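Local coordinates for protein phenylalanine-4-hydroxylase (Colwellia psychrerythraea, PDB 2V28) that probably hydroxylates L-phenylalanine to L-tyrosine, using iron, tetrahydrobiopterin and molecular oxygen, in a cold-adapted bacterium, at residues A[29-34]-A[105-110]. Numbering follows the deposited sequence. Where two conformers were deposited one is given.
Sequences QELFTR and FIRSRE
L31 lays its two methyls against the guanidinium of R107: CD1 sits over one face, 3.8 Å above the plane and displaced toward the rim, while CD2 comes within 3.5 Å of NH1. The R107 chain folds at chi3 (71°), which swings the guanidinium round beside the leucine. R34, one turn further along the helix, reaches in from the opposite direction, its guanidinium plane 63° from that of R107 and one face resting on L31 CD2. R34 NH2 and R107 NH1 stand 3.7 Å apart. Both donate to the same water, 2.8 Å from R34 NH2 and 2.7 Å from R107 NH1. Both also hydrogen-bond M112 O, and D113 and D119 form salt bridges with R34 and R107, so acidic partners probably offset the two like charges. In this biopterin-dependent hydroxylase fold, the contact joins helix 22-39 to the loop between strand 99-103 and helix 120-127. Helix 120-127 carries H122 and H127, which bind the iron, absent from this apo model; the side chains of R107 and H122 are about 4 Å apart. A leucine in place of R107 would probably leave D119 without its charged mate and the shared water without one of its donors. L31 CD1 also meets I106 CD1 in an apolar contact at 4.2 Å. On the exposed flank E30, extended, sets OE1 at the edge of the R109 guanidinium, a salt bridge of 3.1 Å to NH1, while R109 NH2 forms a second, to E23 on the same helix 22-39.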
ATOM      1  N   GLN A  29      22.087  17.490  -5.519  1.00 15.74           N
ATOM      2  CA  GLN A  29      23.319  16.955  -4.960  1.00 16.74           C
ATOM      3  C   GLN A  29      23.046  15.951  -3.838  1.00 16.34           C
ATOM      4  O   GLN A  29      23.737  14.915  -3.720  1.00 15.63           O
ATOM      5  CB  GLN A  29      24.199  18.108  -4.442  1.00 17.30           C
ATOM      6  CG  GLN A  29      25.508  17.633  -3.829  1.00 18.27           C
ATOM      7  CD  GLN A  29      26.415  18.769  -3.417  1.00 19.31           C
ATOM      8  OE1 GLN A  29      25.957  19.856  -3.051  1.00 24.03           O
ATOM      9  NE2 GLN A  29      27.713  18.524  -3.482  1.00 25.01           N
ATOM     10  N   GLU A  30      22.060  16.278  -3.006  1.00 15.94           N
ATOM     11  CA  GLU A  30      21.668  15.412  -1.890  1.00 16.51           C
ATOM     12  C   GLU A  30      21.061  14.111  -2.404  1.00 15.90           C
ATOM     13  O   GLU A  30      21.418  13.020  -1.936  1.00 15.78           O
ATOM     14  CB  GLU A  30      20.677  16.125  -0.961  1.00 16.48           C
ATOM     15  CG  GLU A  30      20.256  15.254   0.238  1.00 17.07           C
ATOM     16  CD  GLU A  30      19.554  16.026   1.349  0.75 19.46           C
ATOM     17  OE1 GLU A  30      19.769  17.260   1.478  0.75 22.60           O
ATOM     18  OE2 GLU A  30      18.783  15.381   2.104  0.75 23.59           O
ATOM     19  N   LEU A  31      20.153  14.230  -3.371  1.00 14.44           N
ATOM     20  CA  LEU A  31      19.539  13.062  -3.997  1.00 13.16           C
ATOM     21  C   LEU A  31      20.581  12.173  -4.685  1.00 13.11           C
ATOM     22  O   LEU A  31      20.555  10.955  -4.514  1.00 13.95           O
ATOM     23  CB  LEU A  31      18.484  13.503  -5.005  1.00 12.22           C
ATOM     24  CG  LEU A  31      17.270  14.265  -4.458  1.00 11.95           C
ATOM     25  CD1 LEU A  31      16.463  14.838  -5.604  1.00  9.69           C
ATOM     26  CD2 LEU A  31      16.402  13.417  -3.535  1.00  7.05           C
ATOM     27  N   PHE A  32      21.486  12.806  -5.437  1.00 13.79           N
ATOM     28  CA  PHE A  32      22.555  12.132  -6.185  1.00 13.79           C
ATOM     29  C   PHE A  32      23.481  11.408  -5.229  1.00 14.48           C
ATOM     30  O   PHE A  32      23.736  10.223  -5.438  1.00 15.36           O
ATOM     31  CB  PHE A  32      23.372  13.121  -7.034  1.00 13.23           C
ATOM     32  CG  PHE A  32      24.151  12.473  -8.175  1.00 13.10           C
ATOM     33  CD1 PHE A  32      23.693  12.565  -9.488  1.00 13.30           C
ATOM     34  CD2 PHE A  32      25.341  11.813  -7.935  1.00 13.29           C
ATOM     35  CE1 PHE A  32      24.375  11.975 -10.527  1.00 13.98           C
ATOM     36  CE2 PHE A  32      26.052  11.214  -8.972  1.00 14.00           C
ATOM     37  CZ  PHE A  32      25.581  11.304 -10.271  1.00 13.65           C
ATOM     38  N   THR A  33      23.970  12.102  -4.192  0.50 14.51           N
ATOM     39  CA  THR A  33      24.949  11.516  -3.245  0.50 15.30           C
ATOM     40  C   THR A  33      24.391  10.341  -2.448  0.50 15.61           C
ATOM     41  O   THR A  33      25.082   9.340  -2.256  0.50 16.00           O
ATOM     42  CB  THR A  33      25.577  12.553  -2.238  0.50 15.00           C
ATOM     43  OG1 THR A  33      24.600  13.505  -1.814  0.50 15.33           O
ATOM     44  CG2 THR A  33      26.715  13.293  -2.865  0.50 15.13           C
ATOM     45  N   ARG A  34      23.149  10.470  -1.978  1.00 15.63           N
ATOM     46  CA  ARG A  34      22.490   9.392  -1.235  1.00 16.55           C
ATOM     47  C   ARG A  34      22.124   8.221  -2.146  1.00 16.91           C
ATOM     48  O   ARG A  34      22.145   7.069  -1.712  1.00 17.11           O
ATOM     49  CB  ARG A  34      21.270   9.903  -0.430  1.00 16.15           C
ATOM     50  CG  ARG A  34      19.882   9.562  -1.024  1.00 17.86           C
ATOM     51  CD  ARG A  34      18.777  10.481  -0.497  1.00 17.42           C
ATOM     52  NE  ARG A  34      17.563  10.436  -1.328  1.00 18.50           N
ATOM     53  CZ  ARG A  34      16.350  10.857  -0.948  1.00 17.67           C
ATOM     54  NH1 ARG A  34      16.162  11.357   0.259  1.00 17.97           N
ATOM     55  NH2 ARG A  34      15.308  10.770  -1.775  1.00 16.23           N
ATOM     56  N   PHE A 105      11.327  20.326 -13.287  1.00 16.44           N
ATOM     57  CA  PHE A 105      11.190  20.775 -11.926  1.00 16.46           C
ATOM     58  C   PHE A 105      11.900  19.760 -11.042  1.00 16.52           C
ATOM     59  O   PHE A 105      12.146  18.637 -11.474  1.00 16.31           O
ATOM     60  CB  PHE A 105       9.693  20.935 -11.524  1.00 15.81           C
ATOM     61  CG  PHE A 105       8.931  19.632 -11.357  1.00 16.25           C
ATOM     62  CD1 PHE A 105       8.213  19.077 -12.426  1.00 17.09           C
ATOM     63  CD2 PHE A 105       8.896  18.973 -10.118  1.00 17.18           C
ATOM     64  CE1 PHE A 105       7.508  17.884 -12.280  1.00 16.71           C
ATOM     65  CE2 PHE A 105       8.199  17.779  -9.970  1.00 16.95           C
ATOM     66  CZ  PHE A 105       7.492  17.235 -11.042  1.00 15.67           C
ATOM     67  N   ILE A 106      12.198  20.172  -9.812  1.00 16.86           N
ATOM     68  CA  ILE A 106      12.729  19.295  -8.780  1.00 16.98           C
ATOM     69  C   ILE A 106      11.832  19.371  -7.535  1.00 17.32           C
ATOM     70  O   ILE A 106      11.186  20.391  -7.252  1.00 17.19           O
ATOM     71  CB  ILE A 106      14.213  19.624  -8.453  1.00 16.58           C
ATOM     72  CG1 ILE A 106      14.907  18.477  -7.702  1.00 16.14           C
ATOM     73  CG2 ILE A 106      14.323  20.948  -7.682  1.00 16.45           C
ATOM     74  CD1 ILE A 106      16.340  18.228  -8.118  1.00 17.28           C
ATOM     75  N   ARG A 107      11.782  18.269  -6.807  1.00 17.71           N
ATOM     76  CA  ARG A 107      10.903  18.108  -5.653  1.00 18.52           C
ATOM     77  C   ARG A 107      11.260  19.105  -4.549  1.00 19.29           C
ATOM     78  O   ARG A 107      12.349  19.623  -4.530  1.00 19.28           O
ATOM     79  CB  ARG A 107      11.024  16.683  -5.114  1.00 17.49           C
ATOM     80  CG  ARG A 107      12.413  16.370  -4.544  1.00 18.32           C
ATOM     81  CD  ARG A 107      12.576  14.888  -4.268  1.00 16.55           C
ATOM     82  NE  ARG A 107      12.671  14.142  -5.517  1.00 16.85           N
ATOM     83  CZ  ARG A 107      12.998  12.857  -5.600  1.00 16.07           C
ATOM     84  NH1 ARG A 107      13.259  12.155  -4.510  1.00 11.46           N
ATOM     85  NH2 ARG A 107      13.043  12.279  -6.778  1.00 18.04           N
ATOM     86  N   SER A 108      10.321  19.372  -3.644  1.00 21.16           N
ATOM     87  CA  SER A 108      10.576  20.234  -2.478  1.00 22.82           C
ATOM     88  C   SER A 108      11.417  19.476  -1.465  1.00 23.27           C
ATOM     89  O   SER A 108      11.478  18.260  -1.529  1.00 22.76           O
ATOM     90  CB  SER A 108       9.249  20.610  -1.828  1.00 22.66           C
ATOM     91  OG  SER A 108       8.503  19.441  -1.506  1.00 26.34           O
ATOM     92  N   ARG A 109      12.051  20.180  -0.519  1.00 24.61           N
ATOM     93  CA  ARG A 109      12.709  19.506   0.612  1.00 25.60           C
ATOM     94  C   ARG A 109      11.768  18.553   1.322  1.00 26.09           C
ATOM     95  O   ARG A 109      12.166  17.447   1.686  1.00 26.00           O
ATOM     96  CB  ARG A 109      13.200  20.497   1.676  1.00 26.10           C
ATOM     97  CG  ARG A 109      14.353  21.366   1.261  1.00 28.32           C
ATOM     98  CD  ARG A 109      15.681  20.676   1.447  1.00 29.81           C
ATOM     99  NE  ARG A 109      16.720  21.512   0.865  1.00 31.11           N
ATOM    100  CZ  ARG A 109      18.009  21.212   0.836  1.00 30.31           C
ATOM    101  NH1 ARG A 109      18.438  20.068   1.350  1.00 29.47           N
ATOM    102  NH2 ARG A 109      18.860  22.068   0.277  1.00 31.05           N
ATOM    103  N   GLU A 110      10.524  18.986   1.515  1.00 26.00           N
ATOM    104  CA  GLU A 110       9.581  18.206   2.295  1.00 26.91           C
ATOM    105  C   GLU A 110       9.215  16.906   1.585  1.00 26.85           C
ATOM    106  O   GLU A 110       8.889  15.917   2.243  1.00 27.39           O
ATOM    107  CB  GLU A 110       8.309  19.000   2.601  1.00 26.91           C
ATOM    108  CG  GLU A 110       7.544  18.454   3.805  1.00 27.95           C
ATOM    109  CD  GLU A 110       6.043  18.661   3.710  0.25 27.78           C
ATOM    110  OE1 GLU A 110       5.574  19.278   2.728  0.25 27.12           O
ATOM    111  OE2 GLU A 110       5.331  18.192   4.625  0.25 27.61           O
TER
HETATM  112  O   HOH W   1      14.219   9.670  -4.088  1.00 18.30           O